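Local atomic coordinates of SG7.AF (Anopheles freeborni, PDB entry 6XL7), a protein that inhibits the alternative pathway of host complement activation from mosquito saliva by blocking the activity of the C3 convertase C3bBb. Residues Leu8-Thr11 with Phe12-Ile15. Numbering follows the deposited sequence. Where two conformers were deposited one is given.
Sequences LLKT and FRRI. With SO4 (sulfate ion), chain B.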
ATOM      1  N   LEU A   8      -1.658 -12.220  -4.706  1.00 10.92           N
ATOM      2  CA  LEU A   8      -1.733 -10.889  -4.132  1.00 11.67           C
ATOM      3  C   LEU A   8      -0.413 -10.500  -3.472  1.00 10.81           C
ATOM      4  O   LEU A   8       0.050  -9.360  -3.610  1.00 12.69           O
ATOM      5  CB  LEU A   8      -2.891 -10.850  -3.141  1.00 13.48           C
ATOM      6  CG  LEU A   8      -3.155  -9.511  -2.471  1.00 13.49           C
ATOM      7  CD1 LEU A   8      -3.690  -8.498  -3.479  1.00 14.41           C
ATOM      8  CD2 LEU A   8      -4.147  -9.716  -1.344  1.00 17.37           C
ATOM      9  N   LEU A   9       0.211 -11.426  -2.743  1.00 11.85           N
ATOM     10  CA  LEU A   9       1.481 -11.100  -2.096  1.00 12.95           C
ATOM     11  C   LEU A   9       2.606 -10.922  -3.111  1.00 12.17           C
ATOM     12  O   LEU A   9       3.526 -10.126  -2.875  1.00 14.01           O
ATOM     13  CB  LEU A   9       1.822 -12.139  -1.027  1.00 13.50           C
ATOM     14  CG  LEU A   9       0.823 -12.055   0.135  1.00 12.17           C
ATOM     15  CD1 LEU A   9       1.036 -13.177   1.116  1.00 14.23           C
ATOM     16  CD2 LEU A   9       0.925 -10.707   0.846  1.00 16.34           C
ATOM     17  N   LYS A  10       2.542 -11.623  -4.242  1.00 11.13           N
ATOM     18  CA  LYS A  10       3.470 -11.349  -5.334  1.00 13.38           C
ATOM     19  C   LYS A  10       3.377  -9.889  -5.755  1.00 14.95           C
ATOM     20  O   LYS A  10       4.401  -9.223  -5.971  1.00 17.33           O
ATOM     21  CB  LYS A  10       3.147 -12.273  -6.504  1.00 14.38           C
ATOM     22  CG  LYS A  10       3.889 -11.953  -7.794  1.00 16.67           C
ATOM     23  CD  LYS A  10       3.497 -12.957  -8.860  1.00 21.75           C
ATOM     24  CE  LYS A  10       4.093 -12.613 -10.209  1.00 34.75           C
ATOM     25  NZ  LYS A  10       3.534 -13.484 -11.278  1.00 41.92           N
ATOM     26  N   THR A  11       2.157  -9.365  -5.826  1.00 13.53           N
ATOM     27  CA  THR A  11       1.958  -7.958  -6.151  1.00 14.08           C
ATOM     28  C   THR A  11       2.495  -7.049  -5.048  1.00 15.23           C
ATOM     29  O   THR A  11       3.104  -6.012  -5.335  1.00 14.94           O
ATOM     30  CB  THR A  11       0.474  -7.718  -6.442  1.00 13.48           C
ATOM     31  OG1 THR A  11       0.182  -8.199  -7.760  1.00 24.35           O
ATOM     32  CG2 THR A  11       0.115  -6.247  -6.374  1.00 19.04           C
ATOM     33  N   PHE A  12       2.298  -7.415  -3.774  1.00 13.02           N
ATOM     34  CA  PHE A  12       2.834  -6.588  -2.696  1.00 14.89           C
ATOM     35  C   PHE A  12       4.355  -6.547  -2.717  1.00 14.94           C
ATOM     36  O   PHE A  12       4.950  -5.521  -2.361  1.00 16.01           O
ATOM     37  CB  PHE A  12       2.312  -7.041  -1.322  1.00 15.76           C
ATOM     38  CG  PHE A  12       0.961  -6.483  -0.977  1.00 13.15           C
ATOM     39  CD1 PHE A  12       0.847  -5.214  -0.435  1.00 14.57           C
ATOM     40  CD2 PHE A  12      -0.192  -7.208  -1.220  1.00 14.73           C
ATOM     41  CE1 PHE A  12      -0.396  -4.682  -0.144  1.00 14.25           C
ATOM     42  CE2 PHE A  12      -1.445  -6.682  -0.918  1.00 14.37           C
ATOM     43  CZ  PHE A  12      -1.544  -5.412  -0.392  1.00 13.71           C
ATOM     44  N   ARG A  13       5.003  -7.642  -3.132  1.00 15.59           N
ATOM     45  CA  ARG A  13       6.456  -7.639  -3.274  1.00 16.07           C
ATOM     46  C   ARG A  13       6.918  -6.535  -4.217  1.00 17.73           C
ATOM     47  O   ARG A  13       8.025  -6.007  -4.062  1.00 19.02           O
ATOM     48  CB  ARG A  13       6.934  -9.015  -3.750  1.00 16.07           C
ATOM     49  CG  ARG A  13       8.412  -9.080  -4.086  1.00 17.57           C
ATOM     50  CD  ARG A  13       8.887 -10.510  -4.296  1.00 18.60           C
ATOM     51  NE  ARG A  13       8.057 -11.278  -5.221  1.00 18.38           N
ATOM     52  CZ  ARG A  13       8.123 -11.175  -6.545  1.00 19.49           C
ATOM     53  NH1 ARG A  13       8.960 -10.299  -7.101  1.00 20.42           N
ATOM     54  NH2 ARG A  13       7.345 -11.932  -7.309  1.00 17.86           N
ATOM     55  N   ARG A  14       6.076  -6.150  -5.177  1.00 17.62           N
ATOM     56  CA  ARG A  14       6.424  -5.095  -6.117  0.54 20.48           C
ATOM     57  C   ARG A  14       6.283  -3.695  -5.523  1.00 23.30           C
ATOM     58  O   ARG A  14       6.731  -2.730  -6.153  1.00 29.24           O
ATOM     59  CB  ARG A  14       5.615  -5.260  -7.413  0.54 23.67           C
ATOM     60  CG  ARG A  14       6.054  -6.469  -8.249  0.54 25.71           C
ATOM     61  CD  ARG A  14       4.906  -7.096  -9.046  0.54 24.98           C
ATOM     62  NE  ARG A  14       5.360  -8.166  -9.933  0.54 26.41           N
ATOM     63  CZ  ARG A  14       4.555  -8.906 -10.689  0.54 21.70           C
ATOM     64  NH1 ARG A  14       5.060  -9.851 -11.471  0.54 26.38           N
ATOM     65  NH2 ARG A  14       3.244  -8.704 -10.664  0.54 20.25           N
ATOM     66  N   ILE A  15       5.680  -3.567  -4.342  1.00 17.20           N
ATOM     67  CA  ILE A  15       5.625  -2.299  -3.603  1.00 18.42           C
ATOM     68  C   ILE A  15       6.904  -2.252  -2.784  1.00 26.55           C
ATOM     69  O   ILE A  15       6.980  -2.785  -1.676  1.00 26.43           O
ATOM     70  CB  ILE A  15       4.378  -2.199  -2.729  1.00 17.53           C
ATOM     71  CG1 ILE A  15       3.124  -2.094  -3.597  1.00 19.02           C
ATOM     72  CG2 ILE A  15       4.467  -0.989  -1.794  1.00 21.51           C
ATOM     73  CD1 ILE A  15       1.823  -2.245  -2.828  1.00 19.60           C
TER
HETATM   74  S   SO4 B 201       8.359 -10.942 -10.820  1.00 33.91           S
HETATM   75  O1  SO4 B 201       9.634 -11.569 -11.155  1.00 39.98           O
HETATM   76  O2  SO4 B 201       7.694 -10.515 -12.047  1.00 43.77           O
HETATM   77  O3  SO4 B 201       8.590  -9.778  -9.972  1.00 40.34           O
HETATM   78  O4  SO4 B 201       7.516 -11.913 -10.122  1.00 38.12           O
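Lys10 packs beside Arg13, its CG 3.5 Å from Arg13 NH2, and Arg13 and Arg14 together bind one sulfate ion, probably taken from the crystallisation liquor. Arg13 grips it with both ends of its guanidinium: NH2 reaches sulfate O4 at 2.8 Å, nearly straight at 174°, and NH1 reaches O3 at 2.9 Å. In one of its two conformers Arg14 adds a third hydrogen bond, NH1 to sulfate O2 at 2.8 Å, and CG of the extended Lys10 chain then lies over its guanidinium face. A bend at chi3 (50°) turns the Arg13 head toward the ion, and the shared anion probably offsets the gathered positive charge. Away from this exposed side, Leu8 CG meets the edge of the Phe12 ring, 3.7 Å from Phe12 CE2, while Leu9 CD2 approaches the ring obliquely. Leu8 and Phe12 both reach helix 23-46, and Thr11 and Phe12 pack on helix 56-77. Behind these side chains, Phe12 N and Arg13 N hydrogen-bond to Leu8 O and Leu9 O respectively, four residues back, whereas Arg14 N hydrogen-bonds to Thr11 O, three back. The arrangement is that of an amphipathic helix nearing its C-terminal end, laid against the helical core of an Aegyptin C-terminal domain.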